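Local coordinates for peptide ABC transporter, peptide-binding protein (Thermus thermophilus, PDB 2D5W) that binds oligopeptides, here a pentapeptide, and probably hands them to an ABC transporter for import across the cell membrane, at residues M207-L215 / E225-P233; F196-R204 / K214-N222. All blocks are in the same frame, centred on the assembly; numbering follows the deposited sequence.

Contact 1 of 2, residues M207-L215 / E225-P233; sequences MVYSGPFKL and EMERNPNFP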
loop_
_atom_site.group_PDB
_atom_site.type_symbol
_atom_site.label_atom_id
_atom_site.label_comp_id
_atom_site.label_asym_id
_atom_site.label_seq_id
_atom_site.Cartn_x
_atom_site.Cartn_y
_atom_site.Cartn_z
ATOM N N MET A 207 -14.073 18.383 -4.188
ATOM C CA MET A 207 -12.646 18.475 -4.474
ATOM C C MET A 207 -12.319 18.964 -5.878
ATOM O O MET A 207 -13.191 19.045 -6.748
ATOM C CB MET A 207 -11.984 17.105 -4.272
ATOM C CG MET A 207 -11.733 16.722 -2.821
ATOM S SD MET A 207 -10.506 17.796 -2.024
ATOM C CE MET A 207 -8.970 17.121 -2.703
ATOM N N VAL A 208 -11.048 19.319 -6.067
ATOM C CA VAL A 208 -10.528 19.714 -7.369
ATOM C C VAL A 208 -9.353 18.774 -7.615
ATOM O O VAL A 208 -8.832 18.165 -6.670
ATOM C CB VAL A 208 -10.097 21.194 -7.441
ATOM C CG1 VAL A 208 -11.331 22.086 -7.309
ATOM C CG2 VAL A 208 -9.068 21.505 -6.378
ATOM N N TYR A 209 -8.929 18.680 -8.870
ATOM C CA TYR A 209 -7.920 17.716 -9.281
ATOM C C TYR A 209 -6.728 18.293 -10.025
ATOM O O TYR A 209 -6.871 19.230 -10.800
ATOM C CB TYR A 209 -8.652 16.669 -10.123
ATOM C CG TYR A 209 -9.861 16.134 -9.380
ATOM C CD1 TYR A 209 -9.718 15.116 -8.440
ATOM C CD2 TYR A 209 -11.123 16.727 -9.515
ATOM C CE1 TYR A 209 -10.777 14.703 -7.651
ATOM C CE2 TYR A 209 -12.199 16.318 -8.717
ATOM C CZ TYR A 209 -12.011 15.303 -7.785
ATOM O OH TYR A 209 -13.038 14.889 -6.967
ATOM N N SER A 210 -5.553 17.711 -9.801
ATOM C CA SER A 210 -4.322 18.190 -10.427
ATOM C C SER A 210 -3.750 17.258 -11.486
ATOM O O SER A 210 -2.761 17.594 -12.136
ATOM C CB SER A 210 -3.259 18.388 -9.355
ATOM O OG SER A 210 -2.995 17.145 -8.725
ATOM N N GLY A 211 -4.355 16.084 -11.642
ATOM C CA GLY A 211 -3.861 15.118 -12.604
ATOM C C GLY A 211 -4.408 15.275 -14.007
ATOM O O GLY A 211 -5.140 16.218 -14.290
ATOM N N PRO A 212 -4.060 14.355 -14.917
ATOM C CA PRO A 212 -4.544 14.426 -16.297
ATOM C C PRO A 212 -6.054 14.238 -16.429
ATOM O O PRO A 212 -6.627 14.538 -17.474
ATOM C CB PRO A 212 -3.735 13.336 -17.006
ATOM C CG PRO A 212 -3.417 12.371 -15.915
ATOM C CD PRO A 212 -3.087 13.263 -14.751
ATOM N N PHE A 213 -6.688 13.747 -15.364
ATOM C CA PHE A 213 -8.135 13.542 -15.346
ATOM C C PHE A 213 -8.737 14.141 -14.082
ATOM O O PHE A 213 -8.038 14.373 -13.089
ATOM C CB PHE A 213 -8.463 12.042 -15.422
ATOM C CG PHE A 213 -8.018 11.399 -16.705
ATOM C CD1 PHE A 213 -8.841 11.406 -17.836
ATOM C CD2 PHE A 213 -6.739 10.869 -16.815
ATOM C CE1 PHE A 213 -8.382 10.901 -19.058
ATOM C CE2 PHE A 213 -6.277 10.361 -18.033
ATOM C CZ PHE A 213 -7.098 10.381 -19.154
ATOM N N LYS A 214 -10.034 14.421 -14.139
ATOM C CA LYS A 214 -10.767 14.966 -13.006
ATOM C C LYS A 214 -11.990 14.084 -12.811
ATOM O O LYS A 214 -12.427 13.397 -13.737
ATOM C CB LYS A 214 -11.180 16.419 -13.268
ATOM C CG LYS A 214 -12.013 16.641 -14.519
ATOM C CD LYS A 214 -12.334 18.122 -14.695
ATOM C CE LYS A 214 -13.125 18.383 -15.965
ATOM N NZ LYS A 214 -13.530 19.813 -16.056
ATOM N N LEU A 215 -12.547 14.088 -11.609
ATOM C CA LEU A 215 -13.701 13.249 -11.346
ATOM C C LEU A 215 -14.956 13.723 -12.061
ATOM O O LEU A 215 -15.215 14.922 -12.154
ATOM C CB LEU A 215 -13.980 13.192 -9.842
ATOM C CG LEU A 215 -15.141 12.285 -9.419
ATOM C CD1 LEU A 215 -14.731 10.831 -9.576
ATOM C CD2 LEU A 215 -15.530 12.574 -7.972
ATOM N N GLU A 225 -15.971 7.286 -12.508
ATOM C CA GLU A 225 -15.820 7.823 -13.853
ATOM C C GLU A 225 -15.063 9.136 -13.812
ATOM O O GLU A 225 -15.393 10.029 -13.030
ATOM C CB GLU A 225 -17.197 8.042 -14.481
ATOM C CG GLU A 225 -18.136 6.851 -14.353
ATOM C CD GLU A 225 -19.484 7.100 -15.004
ATOM O OE1 GLU A 225 -20.413 6.299 -14.769
ATOM O OE2 GLU A 225 -19.614 8.090 -15.753
ATOM N N MET A 226 -14.060 9.251 -14.672
ATOM C CA MET A 226 -13.220 10.439 -14.745
ATOM C C MET A 226 -13.181 10.945 -16.185
ATOM O O MET A 226 -13.394 10.184 -17.130
ATOM C CB MET A 226 -11.803 10.089 -14.272
ATOM C CG MET A 226 -11.772 9.457 -12.877
ATOM S SD MET A 226 -10.148 8.904 -12.317
ATOM C CE MET A 226 -10.064 7.287 -13.083
ATOM N N GLU A 227 -12.923 12.238 -16.346
ATOM C CA GLU A 227 -12.841 12.832 -17.671
ATOM C C GLU A 227 -11.567 13.664 -17.754
ATOM O O GLU A 227 -11.015 14.074 -16.731
ATOM C CB GLU A 227 -14.071 13.700 -17.950
ATOM C CG GLU A 227 -14.235 14.873 -17.008
ATOM C CD GLU A 227 -15.391 15.769 -17.398
ATOM O OE1 GLU A 227 -15.421 16.229 -18.559
ATOM O OE2 GLU A 227 -16.267 16.019 -16.546
ATOM N N ARG A 228 -11.105 13.920 -18.971
ATOM C CA ARG A 228 -9.878 14.680 -19.165
ATOM C C ARG A 228 -9.881 16.024 -18.442
ATOM O O ARG A 228 -10.872 16.750 -18.457
ATOM C CB ARG A 228 -9.639 14.921 -20.657
ATOM C CG ARG A 228 -8.198 15.255 -21.009
ATOM C CD ARG A 228 -7.416 13.983 -21.255
ATOM N NE ARG A 228 -5.985 14.215 -21.415
ATOM C CZ ARG A 228 -5.126 13.283 -21.811
ATOM N NH1 ARG A 228 -3.837 13.569 -21.924
ATOM N NH2 ARG A 228 -5.561 12.066 -22.109
ATOM N N ASN A 229 -8.759 16.339 -17.803
ATOM C CA ASN A 229 -8.589 17.612 -17.107
ATOM C C ASN A 229 -7.756 18.482 -18.047
ATOM O O ASN A 229 -6.543 18.312 -18.148
ATOM C CB ASN A 229 -7.854 17.397 -15.780
ATOM C CG ASN A 229 -7.502 18.703 -15.084
ATOM O OD1 ASN A 229 -7.989 19.769 -15.452
ATOM N ND2 ASN A 229 -6.657 18.616 -14.063
ATOM N N PRO A 230 -8.401 19.424 -18.757
ATOM C CA PRO A 230 -7.688 20.299 -19.692
ATOM C C PRO A 230 -6.633 21.202 -19.064
ATOM O O PRO A 230 -5.772 21.739 -19.763
ATOM C CB PRO A 230 -8.817 21.090 -20.347
ATOM C CG PRO A 230 -9.808 21.214 -19.242
ATOM C CD PRO A 230 -9.819 19.817 -18.654
ATOM N N ASN A 231 -6.694 21.360 -17.748
ATOM C CA ASN A 231 -5.740 22.208 -17.045
ATOM C C ASN A 231 -4.402 21.526 -16.752
ATOM O O ASN A 231 -3.444 22.187 -16.355
ATOM C CB ASN A 231 -6.368 22.737 -15.754
ATOM C CG ASN A 231 -7.493 23.724 -16.020
ATOM O OD1 ASN A 231 -7.292 24.743 -16.680
ATOM N ND2 ASN A 231 -8.681 23.424 -15.513
ATOM N N PHE A 232 -4.334 20.210 -16.943
ATOM C CA PHE A 232 -3.092 19.467 -16.720
ATOM C C PHE A 232 -2.143 19.925 -17.835
ATOM O O PHE A 232 -2.468 19.821 -19.014
ATOM C CB PHE A 232 -3.361 17.963 -16.810
ATOM C CG PHE A 232 -2.159 17.116 -16.523
ATOM C CD1 PHE A 232 -1.615 17.059 -15.244
ATOM C CD2 PHE A 232 -1.556 16.390 -17.540
ATOM C CE1 PHE A 232 -0.485 16.288 -14.988
ATOM C CE2 PHE A 232 -0.429 15.618 -17.293
ATOM C CZ PHE A 232 0.108 15.569 -16.016
ATOM N N PRO A 233 -0.946 20.418 -17.475
ATOM C CA PRO A 233 0.046 20.914 -18.436
ATOM C C PRO A 233 0.879 19.980 -19.307
ATOM O O PRO A 233 1.396 20.412 -20.339
ATOM C CB PRO A 233 0.933 21.791 -17.567
ATOM C CG PRO A 233 1.008 20.997 -16.317
ATOM C CD PRO A 233 -0.443 20.566 -16.097
HETATM O O HOH W 1 -5.019 16.083 -19.391
HETATM O O HOH W 2 -16.321 16.702 -14.008
#
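The open end of the antiparallel beta hairpin made by strands 213-219 and 223-228 is closed here, where the chain entering the first strand meets the chain leaving the second. K214 and E227 form the hydrogen-bonded pair: K214 N donates to E227 O at 2.8 Å, and E227 N donates back to K214 O at 2.9 Å. Their side chains lie on one face of the sheet and cross over their aliphatic parts, K214 CE resting 3.7 Å from E227 CD. K214 NZ stays 4.7 Å from E227 OE2, so any attraction between the charges acts without direct contact; a water links that carboxylate oxygen to L215 O. Beyond the strands, N229 takes over. Its backbone N donates to P212 O (2.8 Å), while ND2 meets G211 O at 2.8 Å, nearly head-on to the carbonyl. CG lies anti to the backbone N (chi1 173°), which carries the amide across to the 207-215 segment; OD1 accepts from N231 N in an Asx turn. Asparagine suits this place because one short amide can donate to the neighbouring segment and accept from N231 N within the turn it begins. That type I turn, N229 to F232, brings F232 back against P212, whose CD sits over the ring face in a CH-pi contact, 4.0 Å from the centroid. A rigid proline offers a flat ring surface a compact set of C-H groups. Away from the K214-E227 pair, F213 CB meets M226 CB at 4.0 Å, and R228 passes obliquely by the end of the F213 ring; its guanidinium hydrogen-bonds to V244 O and W580 O. F213 and M226 also pack on Y39 of helix 31-40 and V247 of strand 246-251, the next strand of the sheet.

Contact 2 of 2, residues F196-R204 / K214-N222; sequences FATPQALNR and KLKRWVPGN
A short helix, 199-203, packs here against the edge strand 213-219 of a five-stranded mixed sheet, with the two running roughly antiparallel. N203, the last residue of the helix, reads the strand backbone at W218 with both ends of its amide. W218 N donates to N203 OD1 at 2.8 Å, in the carbonyl plane and on a lone pair, and N203 ND2 gives a nearly straight bond (175°) to W218 O at 3.0 Å. Because CG is anti to the carbonyl carbon (chi1 -73°), the amide leans over to the strand, and the W218 oxygen lies in its plane. Asparagine fits because its side chain carries a donor and an acceptor matching the N-H and C=O of one residue. P199, the first residue of the helix, points CG onto one face of the indole: CG stands 3.6 Å from the centroid of the six-membered ring, 10° off the normal, a CH-pi contact. Proline suits a helix start, where its nitrogen needs no hydrogen for a helical bond, and the broad, flat indole gives its C-H groups a face to rest on. P220 CB flanks the same proline at 3.9 Å from P199 CG. L202 CD1 comes to the edge of the indole, 3.8 Å from W218 CE3, while L202 CB touches L215 CD2 at 3.6 Å, so this leucine fills the interior side of the helix. W218 NE1 donates to E15 OE2. Near the classic bulge where K216 and R217 both face E225, one water joins N203 O to K216 O. The chemistry thus divides the work: apolar rings and leucines supply the packing, whereas the paired amide bonds occupy backbone groups of an edge strand that point away from the neighbouring strand, and fix the amide's orientation.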
loop_
_atom_site.group_PDB
_atom_site.type_symbol
_atom_site.label_atom_id
_atom_site.label_comp_id
_atom_site.label_asym_id
_atom_site.label_seq_id
_atom_site.Cartn_x
_atom_site.Cartn_y
_atom_site.Cartn_z
ATOM N N PHE A 196 -14.411 15.875 2.474
ATOM C CA PHE A 196 -13.898 16.001 1.112
ATOM C C PHE A 196 -13.567 14.655 0.471
ATOM O O PHE A 196 -12.844 14.618 -0.528
ATOM C CB PHE A 196 -12.607 16.827 1.129
ATOM C CG PHE A 196 -12.761 18.206 1.702
ATOM C CD1 PHE A 196 -13.137 19.271 0.892
ATOM C CD2 PHE A 196 -12.515 18.442 3.052
ATOM C CE1 PHE A 196 -13.263 20.557 1.416
ATOM C CE2 PHE A 196 -12.639 19.725 3.586
ATOM C CZ PHE A 196 -13.012 20.783 2.767
ATOM N N ALA A 197 -14.095 13.554 1.001
ATOM C CA ALA A 197 -13.704 12.260 0.454
ATOM C C ALA A 197 -14.757 11.180 0.285
ATOM O O ALA A 197 -14.417 10.062 -0.102
ATOM C CB ALA A 197 -12.537 11.709 1.281
ATOM N N THR A 198 -16.019 11.487 0.563
ATOM C CA THR A 198 -17.080 10.493 0.407
ATOM C C THR A 198 -17.732 10.666 -0.960
ATOM O O THR A 198 -17.620 11.722 -1.581
ATOM C CB THR A 198 -18.163 10.644 1.480
ATOM O OG1 THR A 198 -18.755 11.943 1.367
ATOM C CG2 THR A 198 -17.570 10.465 2.872
ATOM N N PRO A 199 -18.440 9.635 -1.444
ATOM C CA PRO A 199 -19.094 9.717 -2.755
ATOM C C PRO A 199 -20.011 10.925 -2.957
ATOM O O PRO A 199 -19.880 11.652 -3.941
ATOM C CB PRO A 199 -19.855 8.396 -2.846
ATOM C CG PRO A 199 -18.995 7.456 -2.047
ATOM C CD PRO A 199 -18.627 8.300 -0.845
ATOM N N GLN A 200 -20.939 11.141 -2.032
ATOM C CA GLN A 200 -21.869 12.255 -2.174
ATOM C C GLN A 200 -21.164 13.608 -2.180
ATOM O O GLN A 200 -21.506 14.486 -2.972
ATOM C CB GLN A 200 -22.948 12.197 -1.080
ATOM C CG GLN A 200 -22.442 12.316 0.353
ATOM C CD GLN A 200 -22.290 13.752 0.813
ATOM O OE1 GLN A 200 -21.768 14.014 1.896
ATOM N NE2 GLN A 200 -22.754 14.692 -0.003
ATOM N N ALA A 201 -20.170 13.772 -1.317
ATOM C CA ALA A 201 -19.434 15.031 -1.254
ATOM C C ALA A 201 -18.691 15.282 -2.561
ATOM O O ALA A 201 -18.749 16.377 -3.124
ATOM C CB ALA A 201 -18.446 15.009 -0.091
ATOM N N LEU A 202 -17.998 14.259 -3.046
ATOM C CA LEU A 202 -17.234 14.378 -4.277
ATOM C C LEU A 202 -18.128 14.602 -5.491
ATOM O O LEU A 202 -17.786 15.383 -6.379
ATOM C CB LEU A 202 -16.363 13.134 -4.480
ATOM C CG LEU A 202 -15.235 13.007 -3.451
ATOM C CD1 LEU A 202 -14.590 11.636 -3.559
ATOM C CD2 LEU A 202 -14.212 14.119 -3.660
ATOM N N ASN A 203 -19.274 13.930 -5.533
ATOM C CA ASN A 203 -20.185 14.094 -6.659
ATOM C C ASN A 203 -20.766 15.503 -6.693
ATOM O O ASN A 203 -21.172 15.982 -7.749
ATOM C CB ASN A 203 -21.309 13.058 -6.603
ATOM C CG ASN A 203 -20.827 11.664 -6.957
ATOM O OD1 ASN A 203 -19.811 11.501 -7.643
ATOM N ND2 ASN A 203 -21.563 10.649 -6.512
ATOM N N ARG A 204 -20.790 16.164 -5.539
ATOM C CA ARG A 204 -21.299 17.527 -5.438
ATOM C C ARG A 204 -20.174 18.550 -5.629
ATOM O O ARG A 204 -20.367 19.743 -5.399
ATOM C CB ARG A 204 -21.995 17.726 -4.086
ATOM C CG ARG A 204 -23.384 17.081 -4.011
ATOM C CD ARG A 204 -23.746 16.633 -2.596
ATOM N NE ARG A 204 -23.829 17.720 -1.623
ATOM C CZ ARG A 204 -24.838 18.582 -1.533
ATOM N NH1 ARG A 204 -24.814 19.532 -0.606
ATOM N NH2 ARG A 204 -25.871 18.495 -2.360
ATOM N N LYS A 214 -10.034 14.421 -14.139
ATOM C CA LYS A 214 -10.767 14.966 -13.006
ATOM C C LYS A 214 -11.990 14.084 -12.811
ATOM O O LYS A 214 -12.427 13.397 -13.737
ATOM C CB LYS A 214 -11.180 16.419 -13.268
ATOM C CG LYS A 214 -12.013 16.641 -14.519
ATOM C CD LYS A 214 -12.334 18.122 -14.695
ATOM C CE LYS A 214 -13.125 18.383 -15.965
ATOM N NZ LYS A 214 -13.530 19.813 -16.056
ATOM N N LEU A 215 -12.547 14.088 -11.609
ATOM C CA LEU A 215 -13.701 13.249 -11.346
ATOM C C LEU A 215 -14.956 13.723 -12.061
ATOM O O LEU A 215 -15.215 14.922 -12.154
ATOM C CB LEU A 215 -13.980 13.192 -9.842
ATOM C CG LEU A 215 -15.141 12.285 -9.419
ATOM C CD1 LEU A 215 -14.731 10.831 -9.576
ATOM C CD2 LEU A 215 -15.530 12.574 -7.972
ATOM N N LYS A 216 -15.716 12.768 -12.590
ATOM C CA LYS A 216 -16.998 13.066 -13.218
ATOM C C LYS A 216 -18.030 12.615 -12.180
ATOM O O LYS A 216 -18.823 13.417 -11.695
ATOM C CB LYS A 216 -17.176 12.286 -14.524
ATOM C CG LYS A 216 -18.539 12.474 -15.179
ATOM C CD LYS A 216 -18.795 13.927 -15.534
ATOM C CE LYS A 216 -20.145 14.091 -16.212
ATOM N NZ LYS A 216 -20.238 13.261 -17.446
ATOM N N ARG A 217 -18.002 11.332 -11.824
ATOM C CA ARG A 217 -18.919 10.813 -10.814
ATOM C C ARG A 217 -18.445 9.497 -10.214
ATOM O O ARG A 217 -17.761 8.705 -10.870
ATOM C CB ARG A 217 -20.320 10.610 -11.403
ATOM C CG ARG A 217 -20.399 9.530 -12.465
ATOM C CD ARG A 217 -21.836 9.298 -12.914
ATOM N NE ARG A 217 -22.398 10.447 -13.615
ATOM C CZ ARG A 217 -22.029 10.840 -14.832
ATOM N NH1 ARG A 217 -22.600 11.900 -15.387
ATOM N NH2 ARG A 217 -21.097 10.171 -15.497
ATOM N N TRP A 218 -18.811 9.280 -8.956
ATOM C CA TRP A 218 -18.491 8.045 -8.253
ATOM C C TRP A 218 -19.833 7.372 -7.964
ATOM O O TRP A 218 -20.680 7.932 -7.267
ATOM C CB TRP A 218 -17.765 8.343 -6.939
ATOM C CG TRP A 218 -17.312 7.130 -6.147
ATOM C CD1 TRP A 218 -17.510 5.807 -6.450
ATOM C CD2 TRP A 218 -16.583 7.153 -4.918
ATOM N NE1 TRP A 218 -16.941 5.008 -5.481
ATOM C CE2 TRP A 218 -16.366 5.810 -4.529
ATOM C CE3 TRP A 218 -16.089 8.183 -4.104
ATOM C CZ2 TRP A 218 -15.677 5.470 -3.361
ATOM C CZ3 TRP A 218 -15.405 7.847 -2.943
ATOM C CH2 TRP A 218 -15.206 6.499 -2.582
ATOM N N VAL A 219 -20.045 6.201 -8.555
ATOM C CA VAL A 219 -21.259 5.415 -8.334
ATOM C C VAL A 219 -20.733 4.373 -7.351
ATOM O O VAL A 219 -20.222 3.326 -7.753
ATOM C CB VAL A 219 -21.727 4.737 -9.637
ATOM C CG1 VAL A 219 -23.053 4.031 -9.402
ATOM C CG2 VAL A 219 -21.861 5.773 -10.749
ATOM N N PRO A 220 -20.862 4.641 -6.042
ATOM C CA PRO A 220 -20.346 3.689 -5.058
ATOM C C PRO A 220 -20.841 2.266 -5.174
ATOM O O PRO A 220 -22.041 2.012 -5.259
ATOM C CB PRO A 220 -20.689 4.347 -3.725
ATOM C CG PRO A 220 -21.956 5.055 -4.018
ATOM C CD PRO A 220 -21.735 5.644 -5.401
ATOM N N GLY A 221 -19.885 1.341 -5.163
ATOM C CA GLY A 221 -20.186 -0.068 -5.294
ATOM C C GLY A 221 -20.171 -0.503 -6.745
ATOM O O GLY A 221 -20.252 -1.696 -7.037
ATOM N N ASN A 222 -20.042 0.453 -7.661
ATOM C CA ASN A 222 -20.068 0.136 -9.081
ATOM C C ASN A 222 -18.932 0.696 -9.930
ATOM O O ASN A 222 -18.265 -0.053 -10.642
ATOM C CB ASN A 222 -21.412 0.588 -9.667
ATOM C CG ASN A 222 -21.535 0.296 -11.149
ATOM O OD1 ASN A 222 -20.923 0.966 -11.980
ATOM N ND2 ASN A 222 -22.329 -0.713 -11.488
HETATM O O HOH W 3 -20.888 14.437 -10.208
#

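In the fold
Contacts 1 and 2 lie about 14 Å apart, centre to centre, on the same side of the chain's centre, and share K214 and L215 on strand 213-219. Their segments alternate along the chain: 196-204, then 207-215, then the overlapping 214-222, then 225-233. Contact 1 joins this strand to strand 223-228, its neighbour in the five-stranded mixed sheet, whereas contact 2 attaches helix 199-203 to it, 213-219 being an outermost strand. A salt bridge between E225 and R217 ties the two contacts directly. Together they build one border of the sheet in this solute-binding fold, so that hairpin, helix and the loop between them meet along it.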